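Local coordinates for protein leucine aminopeptidase (Fimbriiglobus ruber, PDB 7D1B) that probably acts as a zinc-dependent glutaminyl cyclase of the M28 peptidase family, turning N-terminal glutamine of peptides into pyroglutamate, at residues 58-63 and 162-167; 153-158 and 306-311; 240-245 and 320-325. All coordinates share one frame; numbering follows the deposited sequence.

Contact 1. Residues 58-63 and 162-167; sequences VQQLCD and LMMELA
Met164 reaches across to two neighbouring residues of the helix 51-63. Its sulfur does the first job: SD lies 4.1 Å from CD1 of Leu61, the two side chains sliding past each other in opposite directions. Its methyl does the second, with CE 4.1 Å from OE1 of Gln60. The bend at the last torsion (chi3 78°) swings CE out of line with the rest of the Met164 chain, so sulfur and methyl serve different partners. Gln60, extended beyond CG, meets the methionine at about a right angle.

The apolar half is the tightly packed one. Leu61 is buried, and it also leans on Ala160 and Thr157, one and two turns earlier on the helix that carries Met164; Leu81 of helix 72-87 closes on Met164. The outer half is looser and more polar. Gln60 is partly exposed, and on the face turned from helix 153-167 the amide of Gln59 reaches one turn along its own helix, NE2 donating to OD1 of Asp63 at 2.9 Å. That oxygen is met from above the carboxylate plane, 37° out of it, although it lies nearly in the plane of the donating amide.

Such largely apolar helix-to-helix packing, here without a hydrogen bond between the two segments, belongs to the helical layer flanking the mixed sheet in the alpha/beta fold of M28 enzymes.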
loop_
_atom_site.group_PDB
_atom_site.type_symbol
_atom_site.label_atom_id
_atom_site.label_comp_id
_atom_site.label_asym_id
_atom_site.label_seq_id
_atom_site.Cartn_x
_atom_site.Cartn_y
_atom_site.Cartn_z
ATOM N N VAL A 58 3.893 -10.924 -7.052
ATOM C CA VAL A 58 3.020 -11.406 -5.972
ATOM C C VAL A 58 3.401 -12.831 -5.587
ATOM O O VAL A 58 3.527 -13.168 -4.400
ATOM C CB VAL A 58 1.530 -11.330 -6.348
ATOM C CG1 VAL A 58 0.690 -11.896 -5.202
ATOM C CG2 VAL A 58 1.116 -9.904 -6.657
ATOM N N GLN A 59 3.546 -13.701 -6.592
ATOM C CA GLN A 59 3.889 -15.092 -6.320
ATOM C C GLN A 59 5.224 -15.192 -5.593
ATOM O O GLN A 59 5.379 -16.002 -4.674
ATOM C CB GLN A 59 3.940 -15.868 -7.633
ATOM C CG GLN A 59 4.155 -17.362 -7.437
ATOM C CD GLN A 59 2.922 -18.029 -6.864
ATOM O OE1 GLN A 59 1.842 -17.959 -7.457
ATOM N NE2 GLN A 59 3.067 -18.664 -5.704
ATOM N N GLN A 60 6.207 -14.390 -5.996
ATOM C CA GLN A 60 7.523 -14.450 -5.367
ATOM C C GLN A 60 7.446 -14.091 -3.889
ATOM O O GLN A 60 8.025 -14.776 -3.020
ATOM C CB GLN A 60 8.469 -13.497 -6.096
ATOM C CG GLN A 60 9.847 -13.443 -5.480
ATOM C CD GLN A 60 10.796 -12.480 -6.172
ATOM O OE1 GLN A 60 10.446 -11.835 -7.169
ATOM N NE2 GLN A 60 12.015 -12.380 -5.642
ATOM N N LEU A 61 6.723 -13.004 -3.582
ATOM C CA LEU A 61 6.596 -12.598 -2.186
ATOM C C LEU A 61 5.831 -13.643 -1.386
ATOM O O LEU A 61 6.228 -13.993 -0.269
ATOM C CB LEU A 61 5.951 -11.214 -2.085
ATOM C CG LEU A 61 6.782 -10.066 -2.672
ATOM C CD1 LEU A 61 5.999 -8.776 -2.614
ATOM C CD2 LEU A 61 8.108 -9.905 -1.937
ATOM N N CYS A 62 4.753 -14.189 -1.950
ATOM C CA CYS A 62 4.024 -15.233 -1.238
ATOM C C CYS A 62 4.859 -16.494 -1.063
ATOM O O CYS A 62 4.698 -17.196 -0.063
ATOM C CB CYS A 62 2.700 -15.552 -1.931
ATOM S SG CYS A 62 1.474 -14.241 -1.815
ATOM N N ASP A 63 5.763 -16.783 -1.999
ATOM C CA ASP A 63 6.608 -17.965 -1.914
ATOM C C ASP A 63 7.637 -17.860 -0.801
ATOM O O ASP A 63 8.234 -18.876 -0.442
ATOM C CB ASP A 63 7.307 -18.210 -3.253
ATOM C CG ASP A 63 6.389 -18.829 -4.294
ATOM O OD1 ASP A 63 5.268 -19.255 -3.958
ATOM O OD2 ASP A 63 6.801 -18.888 -5.465
ATOM N N LEU A 162 3.113 -4.454 -6.809
ATOM C CA LEU A 162 2.910 -3.397 -7.786
ATOM C C LEU A 162 4.046 -2.391 -7.719
ATOM O O LEU A 162 4.506 -1.912 -8.754
ATOM C CB LEU A 162 1.545 -2.734 -7.609
ATOM C CG LEU A 162 1.263 -1.601 -8.619
ATOM C CD1 LEU A 162 1.395 -2.089 -10.079
ATOM C CD2 LEU A 162 -0.119 -1.019 -8.397
ATOM N N MET A 163 4.539 -2.076 -6.512
ATOM C CA MET A 163 5.728 -1.228 -6.411
ATOM C C MET A 163 6.921 -1.867 -7.114
ATOM O O MET A 163 7.695 -1.172 -7.786
ATOM C CB MET A 163 6.081 -0.953 -4.952
ATOM C CG MET A 163 5.109 -0.097 -4.199
ATOM S SD MET A 163 5.584 -0.100 -2.483
ATOM C CE MET A 163 4.212 0.815 -1.767
ATOM N N MET A 164 7.092 -3.188 -6.964
ATOM C CA MET A 164 8.181 -3.864 -7.675
ATOM C C MET A 164 8.039 -3.693 -9.181
ATOM O O MET A 164 9.027 -3.448 -9.874
ATOM C CB MET A 164 8.220 -5.342 -7.300
ATOM C CG MET A 164 8.656 -5.601 -5.867
ATOM S SD MET A 164 8.683 -7.366 -5.447
ATOM C CE MET A 164 10.217 -7.836 -6.239
ATOM N N GLU A 165 6.819 -3.826 -9.705
ATOM C CA GLU A 165 6.614 -3.608 -11.136
ATOM C C GLU A 165 6.897 -2.157 -11.516
ATOM O O GLU A 165 7.618 -1.883 -12.483
ATOM C CB GLU A 165 5.208 -4.030 -11.567
ATOM C CG GLU A 165 4.895 -3.658 -13.024
ATOM C CD GLU A 165 5.838 -4.301 -14.037
ATOM O OE1 GLU A 165 6.423 -5.350 -13.709
ATOM O OE2 GLU A 165 5.962 -3.749 -15.169
ATOM N N LEU A 166 6.325 -1.210 -10.768
ATOM C CA LEU A 166 6.504 0.202 -11.082
ATOM C C LEU A 166 7.969 0.589 -11.081
ATOM O O LEU A 166 8.386 1.458 -11.861
ATOM C CB LEU A 166 5.743 1.073 -10.073
ATOM C CG LEU A 166 4.221 1.072 -10.186
ATOM C CD1 LEU A 166 3.622 1.838 -9.018
ATOM C CD2 LEU A 166 3.774 1.667 -11.503
ATOM N N ALA A 167 8.769 -0.030 -10.211
ATOM C CA ALA A 167 10.182 0.312 -10.134
ATOM C C ALA A 167 10.913 0.130 -11.458
ATOM O O ALA A 167 11.917 0.799 -11.679
ATOM C CB ALA A 167 10.848 -0.523 -9.044
#

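Contact 2. Residues 153-158 and 306-311; sequences ANDGTA and KHWHLL. With ZN (zinc ion), chain B.
Asp155 brings its carboxylate to the edge of the His309 imidazole, OD2 lying 3.1 Å from NE2 near the ring plane. No hydrogen bond joins them, since both atoms are ligands of the zinc ion in the metal site of this M28-family fold. The two flat groups are only 15° from coplanar. The zinc sits 2.0 Å from Asp155 OD2, and at the same length from His309 NE2; Glu188 and water 2 are its other ligands. The second carboxylate oxygen of Asp155 is held by His130 NE2, which helps fix the rotation of the carboxylate.

Asp155 lies in the wider pi-type turn at 153-157, with CG anti to the backbone N (chi1 -176°) and directed at the opposing loop. His309 is the third residue of a type II turn that runs from His307 to Leu310, where its positive phi of 57° is accommodated. Water 1 bridges the Asp155 carboxylate to the backbone of His309: it donates to OD2 at 2.9 Å and accepts from His309 N at 2.8 Å.

Trp308 backs the histidine, with NE1 3.3 Å above the centre of the imidazole. The same NE1 donates at 3.1 Å to water 2, the zinc-bound water, which lies at the edge of the indole and in its plane.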
loop_
_atom_site.group_PDB
_atom_site.type_symbol
_atom_site.label_atom_id
_atom_site.label_comp_id
_atom_site.label_asym_id
_atom_site.label_seq_id
_atom_site.Cartn_x
_atom_site.Cartn_y
_atom_site.Cartn_z
ATOM N N ALA A 153 -2.302 -12.610 -0.279
ATOM C CA ALA A 153 -1.815 -12.166 -1.590
ATOM C C ALA A 153 -2.329 -10.780 -1.973
ATOM O O ALA A 153 -1.575 -9.970 -2.520
ATOM C CB ALA A 153 -2.210 -13.159 -2.671
ATOM N N ASN A 154 -3.609 -10.503 -1.739
ATOM C CA ASN A 154 -4.216 -9.234 -2.125
ATOM C C ASN A 154 -4.178 -8.205 -1.002
ATOM O O ASN A 154 -4.837 -7.173 -1.097
ATOM C CB ASN A 154 -5.663 -9.480 -2.557
ATOM C CG ASN A 154 -6.268 -8.317 -3.340
ATOM O OD1 ASN A 154 -5.578 -7.615 -4.098
ATOM N ND2 ASN A 154 -7.572 -8.120 -3.177
ATOM N N ASP A 155 -3.435 -8.468 0.064
ATOM C CA ASP A 155 -3.557 -7.709 1.302
ATOM C C ASP A 155 -2.136 -7.361 1.726
ATOM O O ASP A 155 -1.434 -8.166 2.351
ATOM C CB ASP A 155 -4.319 -8.590 2.278
ATOM C CG ASP A 155 -4.629 -7.914 3.595
ATOM O OD1 ASP A 155 -4.093 -6.826 3.894
ATOM O OD2 ASP A 155 -5.427 -8.515 4.383
ATOM N N GLY A 156 -1.689 -6.172 1.335
ATOM C CA GLY A 156 -0.300 -5.762 1.477
ATOM C C GLY A 156 0.581 -6.283 0.361
ATOM O O GLY A 156 1.223 -5.502 -0.346
ATOM N N THR A 157 0.582 -7.604 0.161
ATOM C CA THR A 157 1.519 -8.226 -0.767
ATOM C C THR A 157 1.375 -7.614 -2.151
ATOM O O THR A 157 2.371 -7.286 -2.801
ATOM C CB THR A 157 1.277 -9.735 -0.829
ATOM O OG1 THR A 157 1.169 -10.252 0.501
ATOM C CG2 THR A 157 2.429 -10.408 -1.536
ATOM N N ALA A 158 0.135 -7.486 -2.637
ATOM C CA ALA A 158 -0.052 -6.994 -4.000
ATOM C C ALA A 158 0.417 -5.556 -4.154
ATOM O O ALA A 158 0.869 -5.180 -5.241
ATOM C CB ALA A 158 -1.508 -7.138 -4.431
ATOM N N LYS A 306 -13.637 -10.790 -1.687
ATOM C CA LYS A 306 -14.310 -11.960 -1.145
ATOM C C LYS A 306 -13.380 -12.892 -0.387
ATOM O O LYS A 306 -13.868 -13.719 0.383
ATOM C CB LYS A 306 -15.067 -12.737 -2.226
ATOM C CG LYS A 306 -14.209 -13.412 -3.237
ATOM C CD LYS A 306 -15.058 -14.139 -4.272
ATOM C CE LYS A 306 -15.863 -13.152 -5.104
ATOM N NZ LYS A 306 -16.497 -13.823 -6.276
ATOM N N HIS A 307 -12.067 -12.804 -0.586
ATOM C CA HIS A 307 -11.128 -13.684 0.099
ATOM C C HIS A 307 -10.421 -13.002 1.260
ATOM O O HIS A 307 -9.400 -13.506 1.749
ATOM C CB HIS A 307 -10.166 -14.320 -0.899
ATOM C CG HIS A 307 -10.885 -15.075 -1.953
ATOM N ND1 HIS A 307 -11.426 -16.322 -1.722
ATOM C CD2 HIS A 307 -11.258 -14.717 -3.204
ATOM C CE1 HIS A 307 -12.055 -16.721 -2.812
ATOM N NE2 HIS A 307 -11.968 -15.766 -3.721
ATOM N N TRP A 308 -10.954 -11.869 1.710
ATOM C CA TRP A 308 -10.353 -11.102 2.797
ATOM C C TRP A 308 -10.178 -11.952 4.051
ATOM O O TRP A 308 -11.150 -12.501 4.587
ATOM C CB TRP A 308 -11.277 -9.935 3.089
ATOM C CG TRP A 308 -10.805 -9.029 4.187
ATOM C CD1 TRP A 308 -9.651 -8.296 4.223
ATOM C CD2 TRP A 308 -11.507 -8.738 5.402
ATOM N NE1 TRP A 308 -9.603 -7.563 5.386
ATOM C CE2 TRP A 308 -10.730 -7.810 6.123
ATOM C CE3 TRP A 308 -12.727 -9.165 5.942
ATOM C CZ2 TRP A 308 -11.123 -7.313 7.373
ATOM C CZ3 TRP A 308 -13.114 -8.676 7.182
ATOM C CH2 TRP A 308 -12.319 -7.754 7.875
ATOM N N HIS A 309 -8.930 -12.063 4.502
ATOM C CA HIS A 309 -8.587 -12.803 5.717
ATOM C C HIS A 309 -9.050 -14.259 5.668
ATOM O O HIS A 309 -9.341 -14.865 6.710
ATOM C CB HIS A 309 -9.050 -12.052 6.969
ATOM C CG HIS A 309 -8.339 -10.744 7.132
ATOM N ND1 HIS A 309 -8.662 -9.813 8.098
ATOM C CD2 HIS A 309 -7.291 -10.221 6.441
ATOM C CE1 HIS A 309 -7.867 -8.759 7.959
ATOM N NE2 HIS A 309 -7.007 -8.993 6.985
ATOM N N LEU A 310 -9.076 -14.838 4.463
ATOM C CA LEU A 310 -9.289 -16.264 4.248
ATOM C C LEU A 310 -8.027 -16.884 3.671
ATOM O O LEU A 310 -7.233 -16.213 3.000
ATOM C CB LEU A 310 -10.464 -16.541 3.294
ATOM C CG LEU A 310 -11.817 -16.036 3.784
ATOM C CD1 LEU A 310 -12.904 -16.305 2.733
ATOM C CD2 LEU A 310 -12.205 -16.690 5.109
ATOM N N LEU A 311 -7.868 -18.193 3.898
ATOM C CA LEU A 311 -6.710 -18.895 3.352
ATOM C C LEU A 311 -6.686 -18.872 1.833
ATOM O O LEU A 311 -5.621 -19.089 1.237
ATOM C CB LEU A 311 -6.675 -20.337 3.849
ATOM C CG LEU A 311 -6.431 -20.451 5.354
ATOM C CD1 LEU A 311 -6.672 -21.874 5.821
ATOM C CD2 LEU A 311 -5.013 -20.005 5.700
HETATM ZN ZN ZN B . -5.685 -7.697 6.148
HETATM O O HOH W 1 -6.897 -10.688 3.063
HETATM O O HOH W 2 -6.945 -6.067 5.707
#

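Contact 3. Residues 240-245 and 320-325; sequences ARLAME and GKQMVD
The amide nitrogen of Gln322 is what touches segment 240-245: NE2 packs 3.6 Å from Leu242 CD1 and 3.8 Å from Ala240 CB. Leu242 and Gln322 approach from opposite directions, and the methyl of Ala240 also comes within 4.1 Å of Gln322 CD. The glutamine leaves the helix with CG anti to its main-chain nitrogen (chi1 178°), then bends at chi2 (61°), which turns the amide in among these two apolar neighbours.

Polar partners beyond the two segments grip that buried amide. NE2 donates to Phe235 O and also bonds with Ser270 OG, while OE1 takes a hydrogen bond from a glycerol that probably came from the crystallisation liquor. The contact thereby joins the C-terminal helix 320-336 to a small sheet at the side of the alpha/beta fold, in which strand 242-244 pairs with the chain around 270-276. Leu242 is fixed there by backbone bonds to Ser270 and Val272.

Further out, Ser319 OG bonds Gln322 N in the first turn of the helix. In the conformer given, Lys321 NZ makes a salt bridge at 2.7 Å to the syn lone pair of Asp325 OD1, one turn along.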
loop_
_atom_site.group_PDB
_atom_site.type_symbol
_atom_site.label_atom_id
_atom_site.label_comp_id
_atom_site.label_asym_id
_atom_site.label_seq_id
_atom_site.Cartn_x
_atom_site.Cartn_y
_atom_site.Cartn_z
ATOM N N ALA A 240 -12.289 -5.875 -9.373
ATOM C CA ALA A 240 -12.350 -5.081 -8.152
ATOM C C ALA A 240 -13.227 -3.847 -8.335
ATOM O O ALA A 240 -13.275 -3.241 -9.415
ATOM C CB ALA A 240 -10.936 -4.637 -7.762
ATOM N N ARG A 241 -13.916 -3.475 -7.263
ATOM C CA ARG A 241 -14.736 -2.268 -7.213
ATOM C C ARG A 241 -14.063 -1.289 -6.257
ATOM O O ARG A 241 -14.216 -1.395 -5.035
ATOM C CB ARG A 241 -16.159 -2.614 -6.777
ATOM C CG ARG A 241 -17.049 -1.404 -6.610
ATOM C CD ARG A 241 -18.461 -1.818 -6.124
ATOM N NE ARG A 241 -19.219 -0.658 -5.647
ATOM C CZ ARG A 241 -19.107 -0.132 -4.425
ATOM N NH1 ARG A 241 -18.307 -0.691 -3.528
ATOM N NH2 ARG A 241 -19.792 0.958 -4.105
ATOM N N LEU A 242 -13.276 -0.367 -6.812
ATOM C CA LEU A 242 -12.502 0.603 -6.029
ATOM C C LEU A 242 -13.381 1.831 -5.848
ATOM O O LEU A 242 -13.420 2.728 -6.690
ATOM C CB LEU A 242 -11.161 0.911 -6.703
ATOM C CG LEU A 242 -10.265 -0.302 -6.988
ATOM C CD1 LEU A 242 -9.006 0.138 -7.723
ATOM C CD2 LEU A 242 -9.925 -1.080 -5.714
ATOM N N ALA A 243 -14.137 1.831 -4.751
ATOM C CA ALA A 243 -15.097 2.873 -4.440
ATOM C C ALA A 243 -14.503 3.864 -3.445
ATOM O O ALA A 243 -13.353 3.752 -3.021
ATOM C CB ALA A 243 -16.418 2.253 -3.956
ATOM N N MET A 244 -15.300 4.859 -3.078
ATOM C CA MET A 244 -14.823 5.987 -2.291
ATOM C C MET A 244 -15.213 5.794 -0.830
ATOM O O MET A 244 -16.397 5.747 -0.492
ATOM C CB MET A 244 -15.428 7.265 -2.853
ATOM C CG MET A 244 -14.998 7.500 -4.287
ATOM S SD MET A 244 -15.898 8.874 -5.011
ATOM C CE MET A 244 -14.908 9.177 -6.477
ATOM N N GLU A 245 -14.223 5.670 0.044
ATOM C CA GLU A 245 -14.583 5.550 1.458
ATOM C C GLU A 245 -14.362 6.853 2.189
ATOM O O GLU A 245 -13.690 7.761 1.696
ATOM C CB GLU A 245 -14.025 4.345 2.227
ATOM C CG GLU A 245 -12.518 4.329 2.509
ATOM C CD GLU A 245 -12.068 5.274 3.631
ATOM O OE1 GLU A 245 -11.100 6.017 3.393
ATOM O OE2 GLU A 245 -12.690 5.305 4.721
ATOM N N GLY A 320 -3.477 -9.500 -13.228
ATOM C CA GLY A 320 -2.419 -8.641 -13.738
ATOM C C GLY A 320 -2.947 -7.394 -14.420
ATOM O O GLY A 320 -2.359 -6.321 -14.297
ATOM N N LYS A 321 -4.063 -7.518 -15.148
ATOM C CA LYS A 321 -4.653 -6.348 -15.786
ATOM C C LYS A 321 -5.106 -5.330 -14.749
ATOM O O LYS A 321 -4.921 -4.122 -14.928
ATOM C CB LYS A 321 -5.825 -6.760 -16.674
ATOM C CG LYS A 321 -6.780 -5.593 -17.025
ATOM C CD LYS A 321 -6.375 -4.644 -18.144
ATOM C CE LYS A 321 -7.491 -3.625 -18.346
ATOM N NZ LYS A 321 -7.000 -2.380 -18.962
ATOM N N GLN A 322 -5.692 -5.797 -13.649
ATOM C CA GLN A 322 -6.091 -4.889 -12.583
ATOM C C GLN A 322 -4.876 -4.192 -11.979
ATOM O O GLN A 322 -4.911 -2.975 -11.716
ATOM C CB GLN A 322 -6.867 -5.672 -11.529
ATOM C CG GLN A 322 -7.308 -4.865 -10.315
ATOM C CD GLN A 322 -8.237 -3.705 -10.640
ATOM O OE1 GLN A 322 -8.892 -3.670 -11.693
ATOM N NE2 GLN A 322 -8.310 -2.741 -9.733
ATOM N N MET A 323 -3.778 -4.933 -11.783
ATOM C CA MET A 323 -2.559 -4.317 -11.273
ATOM C C MET A 323 -2.053 -3.237 -12.220
ATOM O O MET A 323 -1.660 -2.155 -11.783
ATOM C CB MET A 323 -1.484 -5.379 -11.059
ATOM C CG MET A 323 -1.842 -6.350 -9.983
ATOM S SD MET A 323 -0.548 -7.436 -9.432
ATOM C CE MET A 323 0.612 -6.350 -8.605
ATOM N N VAL A 324 -2.037 -3.525 -13.525
ATOM C CA VAL A 324 -1.556 -2.563 -14.515
ATOM C C VAL A 324 -2.434 -1.317 -14.523
ATOM O O VAL A 324 -1.931 -0.187 -14.599
ATOM C CB VAL A 324 -1.480 -3.226 -15.909
ATOM C CG1 VAL A 324 -1.375 -2.166 -17.015
ATOM C CG2 VAL A 324 -0.319 -4.220 -15.975
ATOM N N ASP A 325 -3.759 -1.499 -14.454
ATOM C CA ASP A 325 -4.658 -0.350 -14.433
ATOM C C ASP A 325 -4.350 0.555 -13.245
ATOM O O ASP A 325 -4.239 1.782 -13.386
ATOM C CB ASP A 325 -6.110 -0.810 -14.328
ATOM C CG ASP A 325 -6.728 -1.230 -15.631
ATOM O OD1 ASP A 325 -6.093 -1.156 -16.698
ATOM O OD2 ASP A 325 -7.887 -1.663 -15.564
#

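Overall arrangement
Contacts 1 and 2 share helix 153-167: its first turn gives one zinc ligand, Asp155, while Met164 of contact 1 sits further along. Their centres are 14 Å apart, and they touch where Leu61 CB meets Thr157 CG2 at 3.7 Å; the side chain of Leu61 is still about 11 Å from that of Asp155. Contact 3 lies away from the metal, its centre 14 Å from that of contact 2 and 16 Å from that of contact 1. Met323 of helix 320-336 links it to both: its O is 3.5 Å from Leu162 CD1 and, in the conformer given, its CE is 3.6 Å from Ala158 O.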